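Local structure of tetratricopeptide TPR_2 repeat protein (5DJS) at residues A120-A125 with L244-G249; Y281-Q286 with R513-D518; P291-D294 with R300-R303; V302-F307 with T505-D510; R306-C311 with G445-S450. The protein joins tetratricopeptide repeats to a family 41 glycosyltransferase region of the GT-B clan and holds uridine-5'-diphosphate. The protein carries 1 engineered substitution. All blocks are in the same frame, centred on the assembly; numbering follows the deposited sequence.

Overall arrangement
Contacts 1 and 5 are buried and lie nearest the middle of the chain, contacts 2 and 4 are partly buried against the parallel sheet, and contact 3 is at the surface. Contacts 2 and 4 use the same long helix, 479-521, against the neighbouring strands 281-285 and 300-304. Contact 3 holds the other side of strand 300-304 to the loop that leads into it. Chemistry follows place: thin van der Waals contact in contact 1, methionine on an aromatic ring in contact 2, a salt bridge in contact 3, aliphatic contact with one weak hydrogen bond in contact 4, and one ring edge against two oxygens of a helix in contact 5, about 17 Å from contact 1 between centres.

Contact 1: A120-A125 with L244-G249; sequences ALHYSA and LSWHLG
His-122 and Trp-246 meet across this buried but thin junction of two loops, with Tyr-123 and Leu-248 as the second pair. The aromatic contact is not a stack, and only the indole is met at its edge: His-122 NE2 stops 4.3 Å from Trp-246 CH2, close to the indole plane, while CH2 reaches the imidazole obliquely. Trp-246 can do this because its CG lies anti to the backbone N (chi1 -172°), which drives the six-membered ring out of its loop toward His-122. The indole is steadied from its own side, where His-247 CB sits 3.5 Å above one face and Leu-248 CB lies at the edge.

The second contact joins a polar atom to a methyl group. Tyr-123 OH comes within 4.3 Å of Leu-248 CD2, as both side chains bring their ends closer than their roots. That hydroxyl has its hydrogen bond with Arg-338, a residue of the uridine-5'-diphosphate pocket, and the tyrosine side chain itself is about 8 Å from the ligand.

No hydrogen bond crosses between the loops; the backbone bonds are local. Tyr-123 N reaches Ala-120 O at 3.1 Å, and Gly-249 N reaches Trp-246 O at 3.2 Å, so each loop curls on itself beside the contact.

Helix 111-120 lies against the second loop: its Val-119 touches Trp-246 and Leu-248, just before the chain runs into His-122. Tyr-123 rests on Val-93 of helix 93-106, and the loop 244-249 leaves strand 240-243 of the parallel sheet.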
# COMPACT_ATOMS: atom_id res chain seq x y z
N ALA A 120 8.05 -0.53 7.64
CA ALA A 120 9.13 -1.42 7.22
C ALA A 120 9.15 -2.75 7.98
O ALA A 120 9.44 -3.79 7.38
CB ALA A 120 10.48 -0.73 7.37
N LEU A 121 8.83 -2.71 9.27
CA LEU A 121 8.78 -3.92 10.11
C LEU A 121 7.84 -5.01 9.58
O LEU A 121 8.05 -6.19 9.82
CB LEU A 121 8.41 -3.55 11.57
CG LEU A 121 9.55 -3.29 12.56
CD1 LEU A 121 10.59 -2.32 12.05
CD2 LEU A 121 8.98 -2.81 13.89
N HIS A 122 6.80 -4.62 8.84
CA HIS A 122 5.83 -5.59 8.31
C HIS A 122 6.39 -6.47 7.19
O HIS A 122 5.88 -7.58 6.96
CB HIS A 122 4.55 -4.87 7.86
CG HIS A 122 3.85 -4.17 8.99
ND1 HIS A 122 2.92 -4.80 9.79
CD2 HIS A 122 3.97 -2.91 9.47
CE1 HIS A 122 2.49 -3.95 10.71
NE2 HIS A 122 3.12 -2.80 10.53
N TYR A 123 7.47 -6.01 6.55
CA TYR A 123 8.18 -6.78 5.53
C TYR A 123 9.18 -7.78 6.09
O TYR A 123 9.83 -8.47 5.31
CB TYR A 123 8.94 -5.85 4.60
CG TYR A 123 8.09 -4.81 3.94
CD1 TYR A 123 7.01 -5.18 3.13
CD2 TYR A 123 8.35 -3.46 4.12
CE1 TYR A 123 6.22 -4.22 2.52
CE2 TYR A 123 7.56 -2.50 3.51
CZ TYR A 123 6.50 -2.89 2.72
OH TYR A 123 5.72 -1.93 2.11
N SER A 124 9.32 -7.88 7.42
CA SER A 124 10.31 -8.76 8.04
C SER A 124 9.70 -9.65 9.10
O SER A 124 8.97 -9.18 9.97
CB SER A 124 11.41 -7.92 8.67
OG SER A 124 12.23 -8.72 9.49
N ALA A 125 10.03 -10.94 9.05
CA ALA A 125 9.53 -11.92 10.03
C ALA A 125 10.18 -11.78 11.40
O ALA A 125 9.69 -12.35 12.38
CB ALA A 125 9.69 -13.34 9.50
N LEU A 244 -7.82 7.02 4.12
CA LEU A 244 -7.55 6.04 3.09
C LEU A 244 -6.07 5.70 2.93
O LEU A 244 -5.76 4.64 2.41
CB LEU A 244 -8.11 6.53 1.74
CG LEU A 244 -9.46 6.02 1.22
CD1 LEU A 244 -10.45 5.60 2.29
CD2 LEU A 244 -10.05 7.12 0.35
N SER A 245 -5.18 6.59 3.37
CA SER A 245 -3.74 6.42 3.12
C SER A 245 -2.99 5.58 4.14
O SER A 245 -2.14 4.77 3.76
CB SER A 245 -3.04 7.77 2.95
OG SER A 245 -3.39 8.36 1.70
N TRP A 246 -3.27 5.80 5.43
CA TRP A 246 -2.57 5.14 6.56
C TRP A 246 -1.07 5.53 6.51
O TRP A 246 -0.64 6.38 5.71
CB TRP A 246 -2.84 3.61 6.56
CG TRP A 246 -2.35 2.76 7.75
CD1 TRP A 246 -2.96 2.57 8.95
CD2 TRP A 246 -1.17 1.95 7.77
NE1 TRP A 246 -2.21 1.71 9.74
CE2 TRP A 246 -1.10 1.33 9.03
CE3 TRP A 246 -0.15 1.73 6.85
CZ2 TRP A 246 -0.03 0.47 9.38
CZ3 TRP A 246 0.91 0.89 7.20
CH2 TRP A 246 0.95 0.26 8.44
N HIS A 247 -0.29 4.95 7.41
CA HIS A 247 1.15 5.08 7.38
C HIS A 247 1.88 4.79 6.06
O HIS A 247 2.98 5.29 5.87
CB HIS A 247 1.74 4.22 8.49
CG HIS A 247 1.49 4.75 9.86
ND1 HIS A 247 0.46 4.31 10.66
CD2 HIS A 247 2.14 5.69 10.57
CE1 HIS A 247 0.50 4.95 11.81
NE2 HIS A 247 1.51 5.79 11.79
N LEU A 248 1.25 4.06 5.13
CA LEU A 248 1.88 3.65 3.87
C LEU A 248 1.88 4.78 2.85
O LEU A 248 2.58 4.68 1.86
CB LEU A 248 1.14 2.48 3.20
CG LEU A 248 1.16 1.08 3.81
CD1 LEU A 248 0.10 0.18 3.21
CD2 LEU A 248 2.54 0.47 3.70
N GLY A 249 1.07 5.81 3.05
CA GLY A 249 0.86 6.81 2.00
C GLY A 249 1.00 8.20 2.52
O GLY A 249 1.31 8.41 3.69

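Contact 2: Y281-Q286 with R513-D518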
# COMPACT_ATOMS: atom_id res chain seq x y z
N TYR A 281 -12.43 3.96 14.53
CA TYR A 281 -12.67 2.67 13.86
C TYR A 281 -11.63 2.30 12.81
O TYR A 281 -11.06 3.16 12.14
CB TYR A 281 -14.06 2.68 13.21
CG TYR A 281 -15.15 2.85 14.23
CD1 TYR A 281 -15.62 1.75 14.95
CD2 TYR A 281 -15.69 4.10 14.50
CE1 TYR A 281 -16.62 1.88 15.89
CE2 TYR A 281 -16.69 4.25 15.45
CZ TYR A 281 -17.16 3.14 16.14
OH TYR A 281 -18.14 3.27 17.07
N LEU A 282 -11.37 1.00 12.69
CA LEU A 282 -10.65 0.43 11.57
C LEU A 282 -11.59 -0.59 10.91
O LEU A 282 -12.03 -1.53 11.57
CB LEU A 282 -9.37 -0.24 12.06
CG LEU A 282 -8.43 -0.80 10.98
CD1 LEU A 282 -6.97 -0.72 11.42
CD2 LEU A 282 -8.78 -2.24 10.62
N VAL A 283 -11.90 -0.39 9.62
CA VAL A 283 -12.83 -1.28 8.87
C VAL A 283 -12.10 -2.46 8.17
O VAL A 283 -11.45 -2.27 7.14
CB VAL A 283 -13.63 -0.48 7.82
CG1 VAL A 283 -14.56 -1.39 7.03
CG2 VAL A 283 -14.43 0.62 8.48
N GLY A 284 -12.24 -3.66 8.74
CA GLY A 284 -11.67 -4.89 8.18
C GLY A 284 -12.76 -5.88 7.80
O GLY A 284 -13.80 -5.50 7.24
N ASP A 285 -12.51 -7.16 8.07
CA ASP A 285 -13.53 -8.21 7.91
C ASP A 285 -13.22 -9.43 8.77
O ASP A 285 -12.18 -9.47 9.44
CB ASP A 285 -13.76 -8.55 6.43
CG ASP A 285 -12.69 -9.44 5.83
OD1 ASP A 285 -12.46 -10.55 6.37
OD2 ASP A 285 -12.14 -9.07 4.76
N GLN A 286 -14.11 -10.42 8.76
CA GLN A 286 -14.08 -11.51 9.75
C GLN A 286 -12.94 -12.50 9.56
O GLN A 286 -12.47 -13.08 10.54
CB GLN A 286 -15.40 -12.26 9.75
CG GLN A 286 -16.57 -11.40 10.20
CD GLN A 286 -17.87 -12.15 10.15
OE1 GLN A 286 -18.25 -12.71 9.11
NE2 GLN A 286 -18.58 -12.19 11.28
N ARG A 513 -23.26 3.71 9.29
CA ARG A 513 -24.50 4.05 10.00
C ARG A 513 -24.44 3.62 11.46
O ARG A 513 -24.89 4.35 12.34
CB ARG A 513 -25.71 3.41 9.28
CG ARG A 513 -27.08 3.82 9.82
CD ARG A 513 -27.34 5.33 9.78
NE ARG A 513 -27.20 5.91 8.44
CZ ARG A 513 -27.46 7.19 8.14
NH1 ARG A 513 -27.89 8.04 9.07
NH2 ARG A 513 -27.29 7.62 6.89
N ARG A 514 -23.89 2.44 11.72
CA ARG A 514 -23.84 1.91 13.07
C ARG A 514 -22.76 2.60 13.91
O ARG A 514 -22.89 2.69 15.13
CB ARG A 514 -23.69 0.38 13.04
CG ARG A 514 -25.00 -0.29 12.60
CD ARG A 514 -24.83 -1.65 11.92
NE ARG A 514 -23.86 -2.49 12.61
CZ ARG A 514 -24.06 -3.12 13.77
NH1 ARG A 514 -25.23 -3.04 14.42
NH2 ARG A 514 -23.08 -3.85 14.30
N MET A 515 -21.70 3.09 13.25
CA MET A 515 -20.74 4.00 13.88
C MET A 515 -21.42 5.30 14.30
O MET A 515 -21.17 5.82 15.39
CB MET A 515 -19.61 4.38 12.90
CG MET A 515 -18.63 3.29 12.51
SD MET A 515 -17.60 3.83 11.12
CE MET A 515 -17.21 2.25 10.38
N TRP A 516 -22.25 5.83 13.40
CA TRP A 516 -22.96 7.09 13.63
C TRP A 516 -24.05 6.95 14.71
O TRP A 516 -24.13 7.79 15.60
CB TRP A 516 -23.56 7.62 12.33
CG TRP A 516 -24.35 8.87 12.52
CD1 TRP A 516 -25.70 8.97 12.53
CD2 TRP A 516 -23.84 10.19 12.76
NE1 TRP A 516 -26.08 10.28 12.75
CE2 TRP A 516 -24.95 11.04 12.89
CE3 TRP A 516 -22.56 10.73 12.87
CZ2 TRP A 516 -24.82 12.42 13.12
CZ3 TRP A 516 -22.43 12.10 13.10
CH2 TRP A 516 -23.56 12.93 13.22
N ARG A 517 -24.87 5.90 14.62
CA ARG A 517 -25.86 5.64 15.66
C ARG A 517 -25.18 5.63 17.03
O ARG A 517 -25.61 6.35 17.92
CB ARG A 517 -26.63 4.32 15.44
CG ARG A 517 -27.40 3.84 16.69
CD ARG A 517 -28.52 2.84 16.42
NE ARG A 517 -28.15 1.78 15.48
CZ ARG A 517 -28.47 1.73 14.18
NH1 ARG A 517 -29.18 2.70 13.59
NH2 ARG A 517 -28.05 0.70 13.45
N ASP A 518 -24.11 4.85 17.16
CA ASP A 518 -23.36 4.71 18.43
C ASP A 518 -22.76 6.02 18.95
O ASP A 518 -22.63 6.20 20.16
CB ASP A 518 -22.26 3.64 18.32
CG ASP A 518 -22.81 2.22 18.29
OD1 ASP A 518 -23.98 2.01 17.89
OD2 ASP A 518 -22.06 1.30 18.65
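Asp-285 OD1 takes hydrogen bonds from Leu-288 N and Trp-454 NE1 at one end of a strand whose other end, at Tyr-281, rests on Met-515 of helix 479-521. This is helix-on-sheet packing in a Rossmann-like half of a GT-B fold: strand 281-285 belongs to a six-stranded parallel sheet, and the helix lies over it. The axes of 281-285 and of 513-518 pass 11.5 Å apart and run nearly antiparallel, at 156°.

Met-515 carries the contact. Beyond CG its chain is extended (chi2 168°), and it runs past the phenol in the opposite sense, laying one atom after another along the ring. CG stands over the centre of one face, 3.6 Å from the centroid of the Tyr-281 ring and 13° off the normal, a CH-pi contact. SD is displaced toward the CG-CD2 side of that ring, 4.4 Å from the Tyr-281 centroid, and makes an oblique Met-aromatic contact. The phenol end passes on toward the next helical turn, where Tyr-281 OH comes within 4.3 Å of Asp-518 CB.

Met-515 also packs on Val-263 and Val-265 of the neighbouring strand 263-266, so its side chain spans two neighbouring strands. Its last carbon turns to Val-283, whose side chain it crosses at about a right angle, with Met-515 CE 3.7 Å from Val-283 CG2.

Contact 3: P291-D294 with R300-R303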
# COMPACT_ATOMS: atom_id res chain seq x y z
N PRO A 291 -9.90 -13.62 15.66
CA PRO A 291 -10.63 -13.50 16.94
C PRO A 291 -9.98 -12.72 18.11
O PRO A 291 -10.64 -11.83 18.66
CB PRO A 291 -10.86 -14.96 17.34
CG PRO A 291 -11.08 -15.64 16.03
CD PRO A 291 -10.16 -14.94 15.04
N GLY A 292 -8.73 -13.03 18.47
CA GLY A 292 -8.09 -12.40 19.65
C GLY A 292 -7.21 -11.19 19.36
O GLY A 292 -6.26 -10.91 20.11
N SER A 293 -7.56 -10.44 18.32
CA SER A 293 -6.68 -9.45 17.68
C SER A 293 -6.83 -8.02 18.21
O SER A 293 -5.99 -7.16 17.92
CB SER A 293 -6.99 -9.42 16.18
OG SER A 293 -6.33 -8.37 15.50
N ASP A 294 -7.89 -7.77 18.97
CA ASP A 294 -8.36 -6.41 19.25
C ASP A 294 -7.45 -5.59 20.14
O ASP A 294 -7.31 -4.38 19.94
CB ASP A 294 -9.77 -6.46 19.87
CG ASP A 294 -10.80 -6.97 18.90
OD1 ASP A 294 -10.79 -8.18 18.59
OD2 ASP A 294 -11.60 -6.13 18.42
N ARG A 300 -11.45 0.58 17.26
CA ARG A 300 -12.36 -0.56 17.34
C ARG A 300 -12.44 -1.20 15.97
O ARG A 300 -12.71 -0.53 14.97
CB ARG A 300 -13.77 -0.15 17.77
CG ARG A 300 -13.99 -0.14 19.27
CD ARG A 300 -15.46 0.07 19.56
NE ARG A 300 -15.66 1.01 20.66
CZ ARG A 300 -16.66 1.90 20.75
NH1 ARG A 300 -17.58 2.03 19.80
NH2 ARG A 300 -16.72 2.68 21.83
N LEU A 301 -12.19 -2.51 15.92
CA LEU A 301 -12.24 -3.25 14.67
C LEU A 301 -13.69 -3.45 14.24
O LEU A 301 -14.54 -3.82 15.05
CB LEU A 301 -11.54 -4.60 14.84
CG LEU A 301 -10.04 -4.55 15.15
CD1 LEU A 301 -9.55 -5.94 15.53
CD2 LEU A 301 -9.24 -4.03 13.97
N VAL A 302 -13.97 -3.17 12.97
CA VAL A 302 -15.29 -3.36 12.38
C VAL A 302 -15.14 -4.51 11.38
O VAL A 302 -14.69 -4.30 10.25
CB VAL A 302 -15.78 -2.07 11.68
CG1 VAL A 302 -17.07 -2.29 10.90
CG2 VAL A 302 -15.97 -0.96 12.70
N ARG A 303 -15.51 -5.71 11.81
CA ARG A 303 -15.36 -6.91 10.99
C ARG A 303 -16.58 -7.12 10.09
O ARG A 303 -17.52 -7.83 10.46
CB ARG A 303 -15.15 -8.13 11.88
CG ARG A 303 -13.97 -8.07 12.83
CD ARG A 303 -14.07 -9.19 13.86
NE ARG A 303 -12.75 -9.57 14.39
CZ ARG A 303 -12.09 -8.95 15.36
NH1 ARG A 303 -12.58 -7.85 15.95
NH2 ARG A 303 -10.91 -9.42 15.76
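Arg-303 and Asp-294 form the tight part of this contact, a salt bridge made end-on through both terminal nitrogens of the guanidinium. The straighter bond is NH1 of Arg-303 to OD2 of Asp-294, 3.2 Å long at 160° and lying in the guanidinium plane. A second, from Arg-303 NH2 to Asp-294 OD1, is 3.1 Å but bent to 138°, and NH1 adds a weak bond to the same OD1. In the two main bonds the oxygens are met on their syn sides. The pair is twisted, its flat groups turned 25° against each other, and the NH2 bond leaves the carboxylate plane more than the NH1 bond to OD2 does. An extended chain from CG to NE carries the guanidinium from the strand to the loop.

Loop carbonyls hold the same arginine: its NE bonds Cys-289 O and its NH2 bonds Pro-290 O. With these bonds added to the carboxylate, the head group is fixed in rotation and ties the loop to the strand from several directions.

Leu-301 packs next to the bridge, its CD1 3.5 Å from Asp-294 OD2, so one aspartate oxygen has an apolar neighbour. The rest is looser. Ser-293 OG lies 4.0 Å from Leu-301 CD1, and Pro-291, exposed to solvent, brings its carbonyl O only to 3.8 Å from Arg-303 NH2.

Strand 300-304 is the outermost strand of its sheet in this chain. Val-302 bonds through its backbone to Leu-282 and Gly-284 of strand 281-285, while its side chain packs on Ala-511 and Met-515 of helix 479-521; the loop closes in on the strand by way of Leu-301 and Arg-303.

Contact 4: V302-F307 with T505-D510; sequences VRLSRF and TAELED
Glu-507 meets Leu-304, Ser-305 and Arg-306 in turn, and nearly all of this helix-to-strand-end contact passes through it. The helix arrives at this glutamate in regular form, with Glu-509 N bonded back to Thr-505 O.

At Glu-507 the aliphatic part of the side chain lies alongside that of Arg-306, the two pointing opposite ways, with Glu-507 CB 3.8 Å from Arg-306 CD. The charged ends therefore part: Arg-306 NE stays 6.1 Å from Glu-507 OE1, and the arginine makes its salt bridge with Asp-500 instead. A bend at chi2 (-83°) swings the carboxylate toward the turn after the strand, where Ser-305 OG gives a weak hydrogen bond of 3.2 Å to Glu-507 OE1. The backbone of the same residue takes part as well, its carbonyl O lying 3.6 Å from Leu-304 CD2.

Leu-508 follows; it skirts the segment 302-307 and rests on Val-283 of the adjoining strand. Glu-509 serves another neighbour, its OE2 accepting from His-188 ND1 and Asp-189 N.

Leu-304 is buried, touching Phe-504 and Ala-511 of helix 479-521 and Val-283 of strand 281-285. The helix thus lies along the last strand of the parallel sheet, and the chain leaves that strand through Ser-305 and Arg-306, next to Glu-507.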
# COMPACT_ATOMS: atom_id res chain seq x y z
N VAL A 302 -13.97 -3.17 12.97
CA VAL A 302 -15.29 -3.36 12.38
C VAL A 302 -15.14 -4.51 11.38
O VAL A 302 -14.69 -4.30 10.25
CB VAL A 302 -15.78 -2.07 11.68
CG1 VAL A 302 -17.07 -2.29 10.90
CG2 VAL A 302 -15.97 -0.96 12.70
N ARG A 303 -15.51 -5.71 11.81
CA ARG A 303 -15.36 -6.91 10.99
C ARG A 303 -16.58 -7.12 10.09
O ARG A 303 -17.52 -7.83 10.46
CB ARG A 303 -15.15 -8.13 11.88
CG ARG A 303 -13.97 -8.07 12.83
CD ARG A 303 -14.07 -9.19 13.86
NE ARG A 303 -12.75 -9.57 14.39
CZ ARG A 303 -12.09 -8.95 15.36
NH1 ARG A 303 -12.58 -7.85 15.95
NH2 ARG A 303 -10.91 -9.42 15.76
N LEU A 304 -16.55 -6.53 8.89
CA LEU A 304 -17.61 -6.76 7.90
C LEU A 304 -17.78 -8.27 7.61
O LEU A 304 -16.81 -9.02 7.60
CB LEU A 304 -17.29 -6.05 6.58
CG LEU A 304 -17.16 -4.53 6.53
CD1 LEU A 304 -16.71 -4.11 5.14
CD2 LEU A 304 -18.45 -3.85 6.92
N SER A 305 -19.02 -8.68 7.33
CA SER A 305 -19.36 -10.09 7.05
C SER A 305 -19.21 -10.46 5.56
O SER A 305 -19.82 -11.42 5.09
CB SER A 305 -20.79 -10.35 7.52
OG SER A 305 -21.66 -9.42 6.90
N ARG A 306 -18.43 -9.67 4.82
CA ARG A 306 -17.96 -9.98 3.48
C ARG A 306 -16.46 -9.58 3.44
O ARG A 306 -15.91 -9.12 4.44
CB ARG A 306 -18.75 -9.17 2.45
CG ARG A 306 -18.56 -7.67 2.62
CD ARG A 306 -19.18 -6.83 1.53
NE ARG A 306 -18.99 -7.30 0.15
CZ ARG A 306 -17.84 -7.36 -0.52
NH1 ARG A 306 -16.69 -7.04 0.03
NH2 ARG A 306 -17.85 -7.77 -1.78
N PHE A 307 -15.84 -9.68 2.26
CA PHE A 307 -14.47 -9.21 2.06
C PHE A 307 -14.39 -7.70 2.27
O PHE A 307 -15.32 -6.98 1.91
CB PHE A 307 -13.99 -9.60 0.65
CG PHE A 307 -12.54 -9.30 0.38
CD1 PHE A 307 -11.54 -9.84 1.19
CD2 PHE A 307 -12.16 -8.50 -0.71
CE1 PHE A 307 -10.20 -9.58 0.94
CE2 PHE A 307 -10.82 -8.24 -0.96
CZ PHE A 307 -9.84 -8.79 -0.14
N THR A 505 -20.65 -1.64 -1.04
CA THR A 505 -20.79 -0.29 -0.48
C THR A 505 -22.03 -0.18 0.41
O THR A 505 -22.06 0.65 1.30
CB THR A 505 -20.75 0.89 -1.50
OG1 THR A 505 -22.04 1.47 -1.65
CG2 THR A 505 -20.18 0.51 -2.84
N ALA A 506 -23.03 -1.02 0.17
CA ALA A 506 -24.17 -1.11 1.08
C ALA A 506 -23.73 -1.67 2.43
O ALA A 506 -24.15 -1.16 3.47
CB ALA A 506 -25.29 -1.97 0.47
N GLU A 507 -22.89 -2.71 2.43
CA GLU A 507 -22.35 -3.28 3.69
C GLU A 507 -21.47 -2.28 4.48
O GLU A 507 -21.47 -2.29 5.73
CB GLU A 507 -21.60 -4.58 3.41
CG GLU A 507 -22.50 -5.81 3.39
CD GLU A 507 -22.76 -6.35 4.79
OE1 GLU A 507 -21.78 -6.55 5.56
OE2 GLU A 507 -23.95 -6.57 5.12
N LEU A 508 -20.73 -1.44 3.76
CA LEU A 508 -19.89 -0.39 4.34
C LEU A 508 -20.76 0.73 4.93
O LEU A 508 -20.59 1.14 6.08
CB LEU A 508 -18.93 0.16 3.28
CG LEU A 508 -17.96 1.29 3.64
CD1 LEU A 508 -16.89 0.75 4.58
CD2 LEU A 508 -17.35 1.90 2.39
N GLU A 509 -21.69 1.22 4.12
CA GLU A 509 -22.72 2.16 4.57
C GLU A 509 -23.47 1.68 5.81
O GLU A 509 -23.77 2.46 6.70
CB GLU A 509 -23.72 2.43 3.45
CG GLU A 509 -23.17 3.34 2.36
CD GLU A 509 -24.07 3.40 1.14
OE1 GLU A 509 -25.06 2.64 1.06
OE2 GLU A 509 -23.80 4.23 0.24
N ASP A 510 -23.77 0.38 5.86
CA ASP A 510 -24.35 -0.23 7.06
C ASP A 510 -23.41 -0.05 8.27
O ASP A 510 -23.88 0.23 9.37
CB ASP A 510 -24.65 -1.72 6.84
CG ASP A 510 -25.89 -2.18 7.56
OD1 ASP A 510 -26.99 -1.84 7.06
OD2 ASP A 510 -25.77 -2.86 8.60

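Contact 5: R306-C311 with G445-S450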
# COMPACT_ATOMS: atom_id res chain seq x y z
N ARG A 306 -18.43 -9.67 4.82
CA ARG A 306 -17.96 -9.98 3.48
C ARG A 306 -16.46 -9.58 3.44
O ARG A 306 -15.91 -9.12 4.44
CB ARG A 306 -18.75 -9.17 2.45
CG ARG A 306 -18.56 -7.67 2.62
CD ARG A 306 -19.18 -6.83 1.53
NE ARG A 306 -18.99 -7.30 0.15
CZ ARG A 306 -17.84 -7.36 -0.52
NH1 ARG A 306 -16.69 -7.04 0.03
NH2 ARG A 306 -17.85 -7.77 -1.78
N PHE A 307 -15.84 -9.68 2.26
CA PHE A 307 -14.47 -9.21 2.06
C PHE A 307 -14.39 -7.70 2.27
O PHE A 307 -15.32 -6.98 1.91
CB PHE A 307 -13.99 -9.60 0.65
CG PHE A 307 -12.54 -9.30 0.38
CD1 PHE A 307 -11.54 -9.84 1.19
CD2 PHE A 307 -12.16 -8.50 -0.71
CE1 PHE A 307 -10.20 -9.58 0.94
CE2 PHE A 307 -10.82 -8.24 -0.96
CZ PHE A 307 -9.84 -8.79 -0.14
N TYR A 308 -13.29 -7.22 2.86
CA TYR A 308 -13.19 -5.80 3.25
C TYR A 308 -13.03 -4.79 2.10
O TYR A 308 -12.90 -3.61 2.37
CB TYR A 308 -12.08 -5.60 4.29
CG TYR A 308 -10.66 -5.44 3.76
CD1 TYR A 308 -10.03 -6.47 3.03
CD2 TYR A 308 -9.92 -4.28 4.01
CE1 TYR A 308 -8.73 -6.33 2.56
CE2 TYR A 308 -8.62 -4.14 3.55
CZ TYR A 308 -8.03 -5.16 2.83
OH TYR A 308 -6.74 -5.01 2.37
N LEU A 309 -13.05 -5.25 0.84
CA LEU A 309 -12.91 -4.38 -0.33
C LEU A 309 -13.89 -4.78 -1.42
O LEU A 309 -14.36 -5.93 -1.43
CB LEU A 309 -11.49 -4.53 -0.88
CG LEU A 309 -10.34 -4.24 0.07
CD1 LEU A 309 -9.02 -4.63 -0.56
CD2 LEU A 309 -10.32 -2.77 0.40
N PRO A 310 -14.19 -3.86 -2.37
CA PRO A 310 -15.00 -4.21 -3.54
C PRO A 310 -14.20 -4.93 -4.64
O PRO A 310 -13.21 -4.39 -5.13
CB PRO A 310 -15.51 -2.85 -4.03
CG PRO A 310 -14.45 -1.88 -3.64
CD PRO A 310 -13.80 -2.43 -2.39
N CYS A 311 -14.65 -6.12 -5.02
CA CYS A 311 -13.96 -7.01 -5.98
C CYS A 311 -14.41 -6.90 -7.46
O CYS A 311 -13.93 -7.67 -8.31
CB CYS A 311 -14.12 -8.45 -5.51
SG CYS A 311 -13.43 -8.75 -3.87
N GLY A 445 -0.65 -10.22 7.12
CA GLY A 445 -0.52 -11.49 6.39
C GLY A 445 -1.83 -12.22 6.08
O GLY A 445 -1.84 -13.46 6.05
N ARG A 446 -2.92 -11.48 5.87
CA ARG A 446 -4.27 -12.06 5.66
C ARG A 446 -5.13 -11.40 4.58
O ARG A 446 -6.30 -11.76 4.43
CB ARG A 446 -5.04 -12.06 6.98
CG ARG A 446 -4.59 -13.12 7.97
CD ARG A 446 -5.23 -12.88 9.32
NE ARG A 446 -6.44 -13.66 9.49
CZ ARG A 446 -6.53 -14.83 10.12
NH1 ARG A 446 -5.47 -15.42 10.68
NH2 ARG A 446 -7.71 -15.43 10.20
N ALA A 447 -4.60 -10.46 3.82
CA ALA A 447 -5.39 -9.81 2.78
C ALA A 447 -5.88 -10.84 1.74
O ALA A 447 -7.03 -10.78 1.29
CB ALA A 447 -4.61 -8.70 2.10
N THR A 448 -5.01 -11.78 1.38
CA THR A 448 -5.35 -12.81 0.39
C THR A 448 -6.07 -13.99 1.02
O THR A 448 -7.03 -14.50 0.44
CB THR A 448 -4.10 -13.35 -0.32
OG1 THR A 448 -3.12 -13.72 0.66
CG2 THR A 448 -3.53 -12.33 -1.17
N SER A 449 -5.63 -14.42 2.21
CA SER A 449 -6.33 -15.50 2.91
C SER A 449 -7.83 -15.16 2.97
O SER A 449 -8.66 -16.00 2.63
CB SER A 449 -5.74 -15.76 4.31
OG SER A 449 -6.20 -14.82 5.26
N SER A 450 -8.17 -13.92 3.34
CA SER A 450 -9.56 -13.47 3.42
C SER A 450 -10.25 -13.51 2.06
O SER A 450 -11.29 -14.16 1.91
CB SER A 450 -9.62 -12.04 4.00
OG SER A 450 -10.96 -11.57 4.08
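Phe-307 turns the edge of its ring toward helix 447-454 and meets two oxygens there. A chi1 of -173° swings the ring away from the nitrogen of Phe-307, far enough for CD1 to lie 3.4 Å from Ser-450 OG and CE1 3.4 Å from Ala-447 O, both oxygens near the ring plane. Neither is a hydrogen bond.

Ser-450 also holds its OG anti to its own nitrogen (chi1 179°), a rotamer that lets it bond Asp-285 OD2 while touching the phenylalanine. Tyr-308 leans over one face of Phe-307, with Tyr-308 CD1 3.7 Å above that ring, toward its rim, and its hydroxyl ends 4.3 Å from Ala-447 CB. Leu-309 backs the tyrosine in turn, its CG 3.5 Å above the centre of the Tyr-308 ring.

Arg-306, bent at chi3, curls back over its own loop, and NH1 bonds Leu-309 O at 3.0 Å. In the other segment, Arg-446 O starts the helix by accepting from Ser-449 OG and Ser-450 N.

Segment 306-311 is where the chain leaves one parallel sheet for the other, and the side chain of Ala-447 is about 7 Å from the bound uridine-5'-diphosphate: close packing beside the ligand cleft between the two Rossmann-like halves of a GT-B fold.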